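Local coordinates for Alpha/beta hydrolase fold protein (Sphaerobacter thermophilus, PDB 3R0V) that probably acts as a hydrolase of the alpha/beta hydrolase fold, with no substrate established, and binds D-malate in its pocket, at residues A[40-45]-A[251-256]; A[90-95]-A[113-118]; A[96-101]-A[117-122]; A[122-127]-A[221-226]; A[211-216]-A[235-240]. One frame throughout, in Å; residues are numbered along the deposited sequence.

Contact 1: residues A[40-45]-A[251-256]; sequences APLAER and AIAPVL
Two torsions aim L42 at helix 251-256: chi1 of 176° swings CG over beside the carbonyl carbon, and chi2 of 57° spreads the isobutyl fork so that each methyl finds its own partner. CD1 settles between I252 and A253, 4.0 Å from A253 CB and 4.1 Å from I252 CG2. That CG2 is the branch of the isoleucine lying opposite its backbone N; the I252 side chain also packs on L240. The other methyl, L42 CD2, meets L256 CD1 at 4.2 Å, one helical turn beyond I252. L42 crosses both I252 and L256 at about a right angle.

A253 suits its place because it is small: its lone methyl touches both R45 CB, at 3.9 Å, and L42 CD1. R45 lends only this first carbon to the contact; its chain bends, and its end leads away to a salt bridge between NE and D250 OD1.

The segment axes approach to 9.5 Å and cross at -43°. Beneath them L42 and L256 both rest on F92 of strand 89-94. Here the first and last helices of the chain pack together over one face of the central sheet, an arrangement characteristic of the alpha/beta hydrolase fold.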
# COMPACT_ATOMS: atom_id res chain seq x y z
N ALA A 40 -7.40 -4.70 -9.41
CA ALA A 40 -8.04 -4.97 -10.69
C ALA A 40 -9.17 -3.99 -11.06
O ALA A 40 -9.20 -3.51 -12.19
CB ALA A 40 -8.53 -6.42 -10.77
N PRO A 41 -10.10 -3.70 -10.13
CA PRO A 41 -11.15 -2.76 -10.54
C PRO A 41 -10.59 -1.39 -10.93
O PRO A 41 -11.04 -0.81 -11.91
CB PRO A 41 -12.04 -2.67 -9.29
CG PRO A 41 -11.86 -4.01 -8.63
CD PRO A 41 -10.41 -4.37 -8.85
N LEU A 42 -9.60 -0.90 -10.19
CA LEU A 42 -8.97 0.37 -10.55
C LEU A 42 -8.19 0.26 -11.85
O LEU A 42 -8.28 1.14 -12.71
CB LEU A 42 -8.04 0.83 -9.43
CG LEU A 42 -7.25 2.11 -9.74
CD1 LEU A 42 -8.17 3.28 -10.09
CD2 LEU A 42 -6.36 2.46 -8.56
N ALA A 43 -7.44 -0.82 -11.99
CA ALA A 43 -6.63 -1.04 -13.19
C ALA A 43 -7.51 -0.96 -14.43
O ALA A 43 -7.13 -0.37 -15.43
CB ALA A 43 -5.92 -2.38 -13.13
N GLU A 44 -8.70 -1.55 -14.35
CA GLU A 44 -9.59 -1.58 -15.50
C GLU A 44 -10.09 -0.18 -15.87
O GLU A 44 -10.27 0.14 -17.04
CB GLU A 44 -10.76 -2.54 -15.24
CG GLU A 44 -11.77 -2.58 -16.37
CD GLU A 44 -12.83 -3.65 -16.17
OE1 GLU A 44 -13.89 -3.57 -16.84
OE2 GLU A 44 -12.60 -4.58 -15.36
N ARG A 45 -10.30 0.68 -14.86
CA ARG A 45 -10.65 2.07 -15.14
C ARG A 45 -9.49 2.90 -15.71
O ARG A 45 -9.72 3.86 -16.44
CB ARG A 45 -11.23 2.78 -13.90
CG ARG A 45 -12.54 2.20 -13.40
CD ARG A 45 -13.58 2.13 -14.50
NE ARG A 45 -14.91 2.29 -13.92
CZ ARG A 45 -16.00 1.66 -14.32
NH1 ARG A 45 -15.95 0.79 -15.32
NH2 ARG A 45 -17.15 1.89 -13.70
N ALA A 251 -13.87 7.12 -7.90
CA ALA A 251 -13.49 8.22 -7.01
C ALA A 251 -12.00 8.54 -7.13
O ALA A 251 -11.56 9.67 -6.84
CB ALA A 251 -13.83 7.89 -5.56
N ILE A 252 -11.22 7.55 -7.56
CA ILE A 252 -9.76 7.64 -7.62
C ILE A 252 -9.28 7.88 -9.05
O ILE A 252 -8.40 8.71 -9.28
CB ILE A 252 -9.10 6.32 -7.15
CG1 ILE A 252 -9.38 6.05 -5.68
CG2 ILE A 252 -7.58 6.36 -7.41
CD1 ILE A 252 -8.86 4.70 -5.20
N ALA A 253 -9.82 7.13 -10.00
CA ALA A 253 -9.26 7.11 -11.35
C ALA A 253 -9.14 8.49 -12.01
O ALA A 253 -8.10 8.80 -12.56
CB ALA A 253 -10.03 6.15 -12.25
N PRO A 254 -10.21 9.31 -11.97
CA PRO A 254 -10.12 10.62 -12.65
C PRO A 254 -9.02 11.49 -12.07
O PRO A 254 -8.36 12.23 -12.81
CB PRO A 254 -11.50 11.24 -12.39
CG PRO A 254 -12.40 10.06 -12.12
CD PRO A 254 -11.54 9.07 -11.40
N VAL A 255 -8.82 11.41 -10.76
CA VAL A 255 -7.76 12.16 -10.09
C VAL A 255 -6.37 11.67 -10.52
O VAL A 255 -5.46 12.47 -10.79
CB VAL A 255 -7.90 12.08 -8.56
CG1 VAL A 255 -6.76 12.81 -7.87
CG2 VAL A 255 -9.24 12.66 -8.11
N LEU A 256 -6.21 10.36 -10.60
CA LEU A 256 -4.96 9.79 -11.09
C LEU A 256 -4.71 10.13 -12.54
O LEU A 256 -3.58 10.43 -12.92
CB LEU A 256 -4.96 8.27 -10.92
CG LEU A 256 -4.87 7.75 -9.49
CD1 LEU A 256 -4.81 6.23 -9.54
CD2 LEU A 256 -3.65 8.30 -8.77

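Contact 2: residues A[90-95]-A[113-118]; sequences FVFGMS and RLAVFE. With MLT (D-malate), chain F.
F92 and F117 lie side by side, pointing the same way from neighbouring parallel strands, and the F92 ring leans across toward its partner: CE1 is 3.8 Å from F117 CB, while CD1 lies 3.9 Å from A115 CB. A115 is small enough to let the ring lie down here. F117 has CG opposite the backbone N, which carries its own ring clear of F92; one face of it takes E118 CG, 3.4 Å above the ring centre. On the other face of the sheet V91 and L114 also run alongside each other, and G93 stands beside V116. M212 and L256 complete the apolar layer over F92 and A115. F90 and R113 point the same way side by side, ring and guanidinium planes 84° apart, with F90 CE1 3.4 Å from R113 CD.

Five backbone bonds hold the strands in parallel register, from V91 N to R113 O at one end to S95 N on F117 O (2.9 Å) at the other. Past that last bond the chain bends sharply at S95, whose phi and psi of 54° and -126° are the strained values seen at the nucleophile elbow of alpha/beta hydrolases. G93, S95 and G97 fit its GxSxG pattern, so S95 is probably the nucleophile. It sits between a strand and helix 96-106 in a beta-alpha-beta crossover, and O1 of bound D-malate lies 3.0 Å from S95 CB. A water 2.8 Å from S95 OG donates to E118 OE1 at 2.8 Å; E118 OE2 is hydrogen-bonded to S217 OG.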
# COMPACT_ATOMS: atom_id res chain seq x y z
N PHE A 90 5.06 5.43 -13.54
CA PHE A 90 4.27 6.11 -12.53
C PHE A 90 3.88 5.04 -11.50
O PHE A 90 3.70 3.87 -11.85
CB PHE A 90 2.98 6.66 -13.14
CG PHE A 90 3.19 7.62 -14.28
CD1 PHE A 90 4.31 8.43 -14.35
CD2 PHE A 90 2.25 7.71 -15.29
CE1 PHE A 90 4.48 9.33 -15.41
CE2 PHE A 90 2.41 8.59 -16.35
CZ PHE A 90 3.54 9.40 -16.41
N VAL A 91 3.74 5.42 -10.23
CA VAL A 91 3.37 4.45 -9.20
C VAL A 91 2.21 4.99 -8.39
O VAL A 91 2.21 6.16 -8.03
CB VAL A 91 4.55 4.12 -8.26
CG1 VAL A 91 4.08 3.35 -7.03
CG2 VAL A 91 5.61 3.35 -9.01
N PHE A 92 1.20 4.14 -8.15
CA PHE A 92 0.14 4.45 -7.20
C PHE A 92 0.21 3.43 -6.07
O PHE A 92 0.05 2.24 -6.30
CB PHE A 92 -1.24 4.38 -7.86
CG PHE A 92 -2.40 4.48 -6.88
CD1 PHE A 92 -2.51 5.56 -6.02
CD2 PHE A 92 -3.36 3.48 -6.81
CE1 PHE A 92 -3.56 5.65 -5.11
CE2 PHE A 92 -4.42 3.58 -5.91
CZ PHE A 92 -4.51 4.66 -5.07
N GLY A 93 0.44 3.91 -4.85
CA GLY A 93 0.54 3.03 -3.69
C GLY A 93 -0.62 3.23 -2.74
O GLY A 93 -1.01 4.36 -2.43
N MSE A 94 -1.16 2.12 -2.26
CA MSE A 94 -2.32 2.13 -1.37
C MSE A 94 -1.94 1.73 0.05
O MSE A 94 -1.33 0.69 0.27
CB MSE A 94 -3.39 1.18 -1.91
CG MSE A 94 -4.08 1.67 -3.17
SE MSE A 94 -4.73 0.21 -4.29
CE MSE A 94 -3.04 -0.36 -5.07
N SER A 95 -2.31 2.58 1.01
CA SER A 95 -2.12 2.27 2.43
C SER A 95 -0.67 1.92 2.73
O SER A 95 0.22 2.69 2.41
CB SER A 95 -3.12 1.21 2.87
OG SER A 95 -4.44 1.61 2.50
N ARG A 113 6.45 9.59 -11.41
CA ARG A 113 5.41 10.33 -10.70
C ARG A 113 4.85 9.39 -9.65
O ARG A 113 4.73 8.20 -9.90
CB ARG A 113 4.28 10.75 -11.65
CG ARG A 113 4.72 11.67 -12.79
CD ARG A 113 3.53 12.12 -13.63
NE ARG A 113 3.93 13.12 -14.62
CZ ARG A 113 3.71 14.42 -14.50
NH1 ARG A 113 3.07 14.88 -13.43
NH2 ARG A 113 4.12 15.26 -15.44
N LEU A 114 4.50 9.92 -8.48
CA LEU A 114 4.06 9.06 -7.38
C LEU A 114 2.75 9.55 -6.79
O LEU A 114 2.66 10.71 -6.41
CB LEU A 114 5.12 9.04 -6.29
CG LEU A 114 4.77 8.27 -5.00
CD1 LEU A 114 4.51 6.79 -5.28
CD2 LEU A 114 5.88 8.44 -3.97
N ALA A 115 1.75 8.66 -6.69
CA ALA A 115 0.51 8.97 -6.00
C ALA A 115 0.35 7.96 -4.88
O ALA A 115 0.61 6.77 -5.05
CB ALA A 115 -0.66 8.88 -6.97
N VAL A 116 -0.07 8.46 -3.72
CA VAL A 116 -0.27 7.60 -2.55
C VAL A 116 -1.61 7.89 -1.89
O VAL A 116 -2.02 9.04 -1.77
CB VAL A 116 0.88 7.76 -1.53
CG1 VAL A 116 2.19 7.23 -2.09
CG2 VAL A 116 1.02 9.23 -1.09
N PHE A 117 -2.29 6.82 -1.48
CA PHE A 117 -3.58 6.95 -0.81
C PHE A 117 -3.47 6.48 0.64
O PHE A 117 -3.10 5.33 0.91
CB PHE A 117 -4.64 6.13 -1.55
CG PHE A 117 -5.99 6.12 -0.89
CD1 PHE A 117 -6.86 7.19 -1.05
CD2 PHE A 117 -6.40 5.04 -0.13
CE1 PHE A 117 -8.11 7.19 -0.45
CE2 PHE A 117 -7.66 5.02 0.47
CZ PHE A 117 -8.51 6.10 0.31
N GLU A 118 -3.81 7.38 1.55
CA GLU A 118 -3.88 7.07 2.99
C GLU A 118 -2.67 6.30 3.53
O GLU A 118 -2.82 5.27 4.18
CB GLU A 118 -5.19 6.33 3.33
CG GLU A 118 -6.44 7.13 2.98
CD GLU A 118 -7.73 6.51 3.48
OE1 GLU A 118 -7.74 5.31 3.84
OE2 GLU A 118 -8.74 7.23 3.51
C1 MLT F . -2.79 -0.74 5.52
O1 MLT F . -2.25 -1.15 4.44
O2 MLT F . -2.23 0.08 6.25
C2 MLT F . -4.16 -1.26 5.86
O3 MLT F . -4.71 -1.93 4.74
C3 MLT F . -5.07 -0.13 6.32
C4 MLT F . -6.51 -0.58 6.29
O4 MLT F . -6.85 -1.66 5.76
O5 MLT F . -7.40 0.13 6.80
O HOH W 1 -6.48 2.84 4.03

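Contact 3: residues A[96-101]-A[117-122]; sequences SGAGLS and FEPPYA. With MLT (D-malate), chain F.
The van der Waals contacts come from A98, G99 and the two prolines. The apolar pair is A98 CB with P119 CB at 3.9 Å, a single methyl against a rigid ring, and P120 sets its CD edge 3.7 Å from S96 N at the start of the helix. G99 CA lies 3.6 Å from Y121 OH; glycine suits the place, since a CB would stand only about 3.3 Å from Y121 OH.

The polar contacts belong to each segment or to D-malate. S96 N donates to O1 of the malate (2.9 Å, 167° at the hydrogen), and S96 OG is held by D188. Within the helix, G97 O accepts from S101 N and S101 OG on opposite faces of its plane. P120 is the centre of an inverse gamma turn, and its CG touches malate O2 at 3.3 Å. Replacing P120 with an alanine would remove this ring wall beside S96 N and the malate, and would probably leave the gamma turn freer to flex.

S96 N, in the first turn of the helix, where the dipole would favour negative charge, holds a carboxylate oxygen, and A32 N also bonds the malate; two backbone N-H donors here are consistent with an oxyanion hole.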
# COMPACT_ATOMS: atom_id res chain seq x y z
N SER A 96 -0.40 0.77 3.35
CA SER A 96 1.00 0.47 3.62
C SER A 96 1.82 0.32 2.33
O SER A 96 3.04 0.48 2.35
CB SER A 96 1.13 -0.77 4.52
OG SER A 96 0.66 -1.92 3.86
N GLY A 97 1.15 0.05 1.21
CA GLY A 97 1.82 0.03 -0.08
C GLY A 97 2.30 1.42 -0.47
O GLY A 97 3.27 1.55 -1.23
N ALA A 98 1.64 2.45 0.06
CA ALA A 98 2.11 3.82 -0.12
C ALA A 98 3.41 4.04 0.66
O ALA A 98 4.31 4.72 0.18
CB ALA A 98 1.05 4.82 0.33
N GLY A 99 3.51 3.46 1.85
CA GLY A 99 4.75 3.53 2.61
C GLY A 99 5.88 2.88 1.83
O GLY A 99 6.97 3.43 1.71
N LEU A 100 5.62 1.70 1.29
CA LEU A 100 6.62 0.98 0.52
C LEU A 100 7.03 1.80 -0.71
O LEU A 100 8.22 1.88 -1.03
CB LEU A 100 6.07 -0.39 0.10
CG LEU A 100 6.94 -1.27 -0.79
CD1 LEU A 100 8.26 -1.57 -0.12
CD2 LEU A 100 6.18 -2.56 -1.11
N SER A 101 6.06 2.40 -1.38
CA SER A 101 6.32 3.20 -2.56
C SER A 101 7.16 4.43 -2.24
O SER A 101 8.07 4.79 -3.01
CB SER A 101 5.03 3.60 -3.26
OG SER A 101 4.31 2.46 -3.68
N PHE A 117 -2.29 6.82 -1.48
CA PHE A 117 -3.58 6.95 -0.81
C PHE A 117 -3.47 6.48 0.64
O PHE A 117 -3.10 5.33 0.91
CB PHE A 117 -4.64 6.13 -1.55
CG PHE A 117 -5.99 6.12 -0.89
CD1 PHE A 117 -6.86 7.19 -1.05
CD2 PHE A 117 -6.40 5.04 -0.13
CE1 PHE A 117 -8.11 7.19 -0.45
CE2 PHE A 117 -7.66 5.02 0.47
CZ PHE A 117 -8.51 6.10 0.31
N GLU A 118 -3.81 7.38 1.55
CA GLU A 118 -3.88 7.07 2.99
C GLU A 118 -2.67 6.30 3.53
O GLU A 118 -2.82 5.27 4.18
CB GLU A 118 -5.19 6.33 3.33
CG GLU A 118 -6.44 7.13 2.98
CD GLU A 118 -7.73 6.51 3.48
OE1 GLU A 118 -7.74 5.31 3.84
OE2 GLU A 118 -8.74 7.23 3.51
N PRO A 119 -1.46 6.80 3.28
CA PRO A 119 -0.30 6.18 3.93
C PRO A 119 -0.46 6.22 5.46
O PRO A 119 -0.66 7.31 6.01
CB PRO A 119 0.88 7.06 3.48
CG PRO A 119 0.26 8.33 3.02
CD PRO A 119 -1.10 8.00 2.51
N PRO A 120 -0.41 5.06 6.13
CA PRO A 120 -0.81 5.02 7.54
C PRO A 120 0.29 5.38 8.54
O PRO A 120 0.50 4.68 9.53
CB PRO A 120 -1.26 3.56 7.74
CG PRO A 120 -0.42 2.78 6.73
CD PRO A 120 -0.26 3.71 5.54
N TYR A 121 1.02 6.46 8.26
CA TYR A 121 1.95 7.00 9.25
C TYR A 121 1.13 7.73 10.30
O TYR A 121 -0.05 7.98 10.12
CB TYR A 121 2.96 7.95 8.61
CG TYR A 121 3.93 7.25 7.69
CD1 TYR A 121 5.04 6.61 8.21
CD2 TYR A 121 3.70 7.19 6.32
CE1 TYR A 121 5.93 5.94 7.38
CE2 TYR A 121 4.59 6.53 5.49
CZ TYR A 121 5.69 5.91 6.03
OH TYR A 121 6.55 5.24 5.18
N ALA A 122 1.77 8.06 11.42
CA ALA A 122 1.12 8.78 12.50
C ALA A 122 1.92 10.03 12.81
O ALA A 122 3.15 9.97 12.93
CB ALA A 122 1.05 7.89 13.74
C1 MLT F . -2.79 -0.74 5.52
O1 MLT F . -2.25 -1.15 4.44
O2 MLT F . -2.23 0.08 6.25
C2 MLT F . -4.16 -1.26 5.86
O3 MLT F . -4.71 -1.93 4.74
C3 MLT F . -5.07 -0.13 6.32
C4 MLT F . -6.51 -0.58 6.29
O4 MLT F . -6.85 -1.66 5.76
O5 MLT F . -7.40 0.13 6.80

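Contact 4: residues A[122-127]-A[221-226]; sequences AVDDSR and IRHTAQ
This is a polar surface contact, centred on a hydrogen bond from H223 to D124, that ties the loop following strand 111-117 to helix 219-231. H223 ND1 donates to D124 OD1 at 2.9 Å, with 154° at the hydrogen, and weakly to OD2 at 3.2 Å. The oxygen lies almost exactly in the imidazole plane, but the ring approaches the carboxylate from above: ND1 stands 51° out of the carboxylate plane. A nearby negative charge of this kind would tend to stabilise a protonated imidazole.

D124 is held from its own side too. With CG between the backbone N and the carbonyl carbon (chi1 73°), its carboxylate turns back on the loop, where OD2 accepts from S126 N at 2.9 Å and, on the syn side, from S126 OG at 2.6 Å. Aspartate thus fits as a short acceptor able to serve two directions at once. With an alanine in place of D124, H223 ND1 and the two S126 donors would probably lose their common acceptor, and the imidazole would be freer to turn.

Beside this bond a water accepts from V123 N at 2.9 Å and donates to D124 OD1 at 2.7 Å, with a weak bond to T224 OG1. The threonine hydroxyl is also hydrogen-bonded to Y121 O and to W220 O of its own helix. V123 supplies the apolar part, its CG2 lying 3.7 Å from H223 CB. The loop side is a type I beta turn from D124 to R127 opened by an Asx turn, here joined to a helix by a His-carboxylate hydrogen bond.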
# COMPACT_ATOMS: atom_id res chain seq x y z
N ALA A 122 1.77 8.06 11.42
CA ALA A 122 1.12 8.78 12.50
C ALA A 122 1.92 10.03 12.81
O ALA A 122 3.15 9.97 12.93
CB ALA A 122 1.05 7.89 13.74
N VAL A 123 1.25 11.17 12.96
CA VAL A 123 1.94 12.41 13.29
C VAL A 123 1.40 13.12 14.53
O VAL A 123 1.89 14.17 14.90
CB VAL A 123 1.91 13.41 12.13
CG1 VAL A 123 2.61 12.80 10.92
CG2 VAL A 123 0.47 13.80 11.79
N ASP A 124 0.38 12.55 15.16
CA ASP A 124 -0.24 13.20 16.33
C ASP A 124 -1.01 12.19 17.18
O ASP A 124 -1.21 11.04 16.78
CB ASP A 124 -1.15 14.34 15.87
CG ASP A 124 -2.44 13.85 15.23
OD1 ASP A 124 -2.40 13.39 14.06
OD2 ASP A 124 -3.50 13.93 15.88
N ASP A 125 -1.46 12.64 18.34
CA ASP A 125 -2.12 11.76 19.30
C ASP A 125 -3.55 11.37 18.95
O ASP A 125 -4.15 10.54 19.64
CB ASP A 125 -2.12 12.39 20.70
CG ASP A 125 -0.76 12.35 21.39
OD1 ASP A 125 0.22 11.79 20.85
OD2 ASP A 125 -0.69 12.86 22.53
N SER A 126 -4.12 11.93 17.88
CA SER A 126 -5.49 11.55 17.50
C SER A 126 -5.55 10.11 16.98
O SER A 126 -6.63 9.55 16.87
CB SER A 126 -6.09 12.52 16.47
OG SER A 126 -5.49 12.36 15.20
N ARG A 127 -4.40 9.53 16.66
CA ARG A 127 -4.34 8.10 16.38
C ARG A 127 -4.22 7.34 17.69
O ARG A 127 -3.37 7.67 18.51
CB ARG A 127 -3.16 7.76 15.48
CG ARG A 127 -3.13 6.29 15.13
CD ARG A 127 -2.05 5.98 14.13
NE ARG A 127 -2.04 4.57 13.77
CZ ARG A 127 -1.32 4.07 12.78
NH1 ARG A 127 -0.55 4.87 12.04
NH2 ARG A 127 -1.35 2.78 12.52
N ILE A 221 -5.36 10.21 9.84
CA ILE A 221 -4.97 10.03 8.45
C ILE A 221 -4.91 11.37 7.71
O ILE A 221 -3.99 11.60 6.92
CB ILE A 221 -5.93 9.05 7.74
CG1 ILE A 221 -5.57 7.61 8.10
CG2 ILE A 221 -5.94 9.26 6.22
CD1 ILE A 221 -4.28 7.12 7.44
N ARG A 222 -5.87 12.25 7.96
CA ARG A 222 -5.81 13.59 7.36
C ARG A 222 -4.54 14.30 7.79
O ARG A 222 -3.87 14.92 6.97
CB ARG A 222 -7.00 14.45 7.76
CG ARG A 222 -8.36 13.93 7.31
CD ARG A 222 -9.40 15.06 7.41
NE ARG A 222 -9.42 15.69 8.73
CZ ARG A 222 -10.25 15.35 9.72
NH1 ARG A 222 -11.17 14.41 9.54
NH2 ARG A 222 -10.16 15.98 10.88
N HIS A 223 -4.21 14.23 9.07
CA HIS A 223 -3.05 14.98 9.54
C HIS A 223 -1.77 14.44 8.92
O HIS A 223 -0.87 15.21 8.57
CB HIS A 223 -2.95 14.95 11.06
CG HIS A 223 -4.18 15.45 11.75
ND1 HIS A 223 -4.51 15.08 13.03
CD2 HIS A 223 -5.17 16.27 11.32
CE1 HIS A 223 -5.65 15.66 13.37
NE2 HIS A 223 -6.06 16.39 12.35
N THR A 224 -1.67 13.12 8.80
CA THR A 224 -0.53 12.50 8.14
C THR A 224 -0.43 12.93 6.68
O THR A 224 0.65 13.28 6.20
CB THR A 224 -0.62 10.99 8.27
OG1 THR A 224 -0.38 10.66 9.64
CG2 THR A 224 0.41 10.30 7.36
N ALA A 225 -1.56 12.94 5.99
CA ALA A 225 -1.57 13.32 4.59
C ALA A 225 -1.11 14.76 4.42
O ALA A 225 -0.29 15.08 3.55
CB ALA A 225 -2.95 13.11 3.99
N GLN A 226 -1.63 15.64 5.26
CA GLN A 226 -1.25 17.05 5.22
C GLN A 226 0.25 17.19 5.43
O GLN A 226 0.92 17.97 4.75
CB GLN A 226 -2.01 17.83 6.30
CG GLN A 226 -1.94 19.36 6.12
CD GLN A 226 -0.69 19.99 6.72
OE1 GLN A 226 -0.30 21.10 6.33
NE2 GLN A 226 -0.06 19.31 7.69
O HOH W 2 -1.59 11.19 12.67

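Contact 5: residues A[211-216]-A[235-240]; sequences VMDGGA and ARYVTL
At the outer edge of the central sheet, V211, M212 and D213 pair in parallel with Y237, V238 and T239, the latter on the outermost strand. V211 N donates to R236 O and D213 N to V238 O, while V238 N answers to V211 O; just past strand 235-239, L240 N continues the pairing onto D213 O at 2.8 Å.

D213 gives this edge its polar character. Its CG occupies the position between the backbone N and the carbonyl carbon (chi1 60°), which tips the carboxylate across to the neighbouring strand. Y237 OH donates to D213 OD2 at 2.7 Å on the syn side, 27° out of the carboxylate plane, and the acid and the ring are turned 66° apart. D213 OD1 lies 2.8 Å from T239 OG1. A water donates both to D213 OD2 (2.9 Å) and to T239 OG1 (2.8 Å), bridging the two residues. Tyrosine is well suited here: its long ring reaches the acid while packing against A225 of helix 219-231.

The opposite face is apolar. Selenomethionine M212 lies alongside V238, its CG 4.1 Å from V238 CB, and its SE meets L240 CD2 at 4.0 Å; helix 249-260 covers M212 and L240. With helix 219-231 linking the two strands across the D213 face, the unit is a beta-alpha-beta crossover, the repeating element of the alpha/beta hydrolase sheet.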
# COMPACT_ATOMS: atom_id res chain seq x y z
N VAL A 211 -0.76 13.15 -2.73
CA VAL A 211 -1.13 12.47 -1.51
C VAL A 211 -2.64 12.59 -1.36
O VAL A 211 -3.17 13.69 -1.38
CB VAL A 211 -0.47 13.12 -0.29
CG1 VAL A 211 -0.82 12.32 0.97
CG2 VAL A 211 1.04 13.19 -0.46
N MSE A 212 -3.32 11.46 -1.23
CA MSE A 212 -4.78 11.46 -1.20
C MSE A 212 -5.30 10.86 0.08
O MSE A 212 -4.72 9.93 0.62
CB MSE A 212 -5.36 10.65 -2.35
CG MSE A 212 -5.38 11.35 -3.70
SE MSE A 212 -5.67 10.07 -5.14
CE MSE A 212 -3.99 9.27 -4.93
N ASP A 213 -6.42 11.40 0.55
CA ASP A 213 -7.22 10.72 1.56
C ASP A 213 -8.67 10.74 1.12
O ASP A 213 -8.99 11.27 0.06
CB ASP A 213 -7.01 11.29 2.98
CG ASP A 213 -7.36 12.76 3.10
OD1 ASP A 213 -7.91 13.35 2.14
OD2 ASP A 213 -7.08 13.34 4.18
N GLY A 214 -9.52 10.09 1.90
CA GLY A 214 -10.91 9.90 1.52
C GLY A 214 -11.85 10.63 2.46
O GLY A 214 -11.45 11.11 3.52
N GLY A 215 -13.11 10.71 2.06
CA GLY A 215 -14.10 11.43 2.83
C GLY A 215 -14.42 10.84 4.19
O GLY A 215 -15.03 11.53 5.02
N ALA A 216 -14.07 9.58 4.42
CA ALA A 216 -14.30 8.92 5.70
C ALA A 216 -13.01 8.71 6.50
O ALA A 216 -13.01 8.01 7.51
CB ALA A 216 -15.00 7.56 5.50
N ALA A 235 4.60 18.21 -3.81
CA ALA A 235 3.45 17.38 -3.51
C ALA A 235 2.17 18.17 -3.34
O ALA A 235 2.17 19.26 -2.77
CB ALA A 235 3.70 16.56 -2.27
N ARG A 236 1.08 17.59 -3.81
CA ARG A 236 -0.24 18.15 -3.54
C ARG A 236 -1.06 17.18 -2.71
O ARG A 236 -0.78 15.98 -2.67
CB ARG A 236 -0.98 18.45 -4.83
CG ARG A 236 -0.39 19.61 -5.61
CD ARG A 236 -1.26 19.90 -6.82
NE ARG A 236 -0.69 20.92 -7.69
CZ ARG A 236 -1.27 21.33 -8.82
NH1 ARG A 236 -2.43 20.81 -9.19
NH2 ARG A 236 -0.69 22.26 -9.57
N TYR A 237 -2.09 17.72 -2.06
CA TYR A 237 -2.93 16.98 -1.14
C TYR A 237 -4.38 17.06 -1.61
O TYR A 237 -4.95 18.15 -1.68
CB TYR A 237 -2.76 17.58 0.26
CG TYR A 237 -3.73 17.11 1.33
CD1 TYR A 237 -4.27 15.83 1.31
CD2 TYR A 237 -4.09 17.96 2.36
CE1 TYR A 237 -5.16 15.42 2.31
CE2 TYR A 237 -4.96 17.57 3.35
CZ TYR A 237 -5.50 16.30 3.32
OH TYR A 237 -6.37 15.92 4.32
N VAL A 238 -4.97 15.91 -1.94
CA VAL A 238 -6.34 15.86 -2.42
C VAL A 238 -7.19 15.00 -1.49
O VAL A 238 -6.78 13.90 -1.10
CB VAL A 238 -6.42 15.27 -3.85
CG1 VAL A 238 -7.88 15.11 -4.30
CG2 VAL A 238 -5.66 16.14 -4.83
N THR A 239 -8.37 15.50 -1.14
CA THR A 239 -9.36 14.68 -0.44
C THR A 239 -10.40 14.22 -1.45
O THR A 239 -11.04 15.04 -2.12
CB THR A 239 -10.06 15.45 0.70
OG1 THR A 239 -9.08 15.90 1.64
CG2 THR A 239 -11.09 14.57 1.39
N LEU A 240 -10.56 12.91 -1.59
CA LEU A 240 -11.47 12.36 -2.58
C LEU A 240 -12.93 12.58 -2.21
O LEU A 240 -13.24 12.88 -1.05
CB LEU A 240 -11.20 10.88 -2.78
CG LEU A 240 -9.78 10.53 -3.21
CD1 LEU A 240 -9.70 9.01 -3.36
CD2 LEU A 240 -9.40 11.22 -4.52
O HOH W 3 -9.37 15.19 4.30

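Contacts 2 and 5 are strand pairings in one sheet, joined where strands 111-117 and 209-213 run side by side: contact 2 is central, apolar along its length but polar at the S95–E118 end; contact 5 lies at the edge with a polar outer face. Contact 1 is a buried, purely apolar helix pair: L42 and L256 pack on F92 of contact 2, I252 and V255 on L240 of contact 5. Contact 3, buried but polar at the malate, shares F117 and E118 with contact 2, whose strand 89-94 leads through the bend at S95 into helix 96-106. Surface contact 4 relies on a His-carboxylate hydrogen bond and a water; T224 links it to Y121 of contact 3.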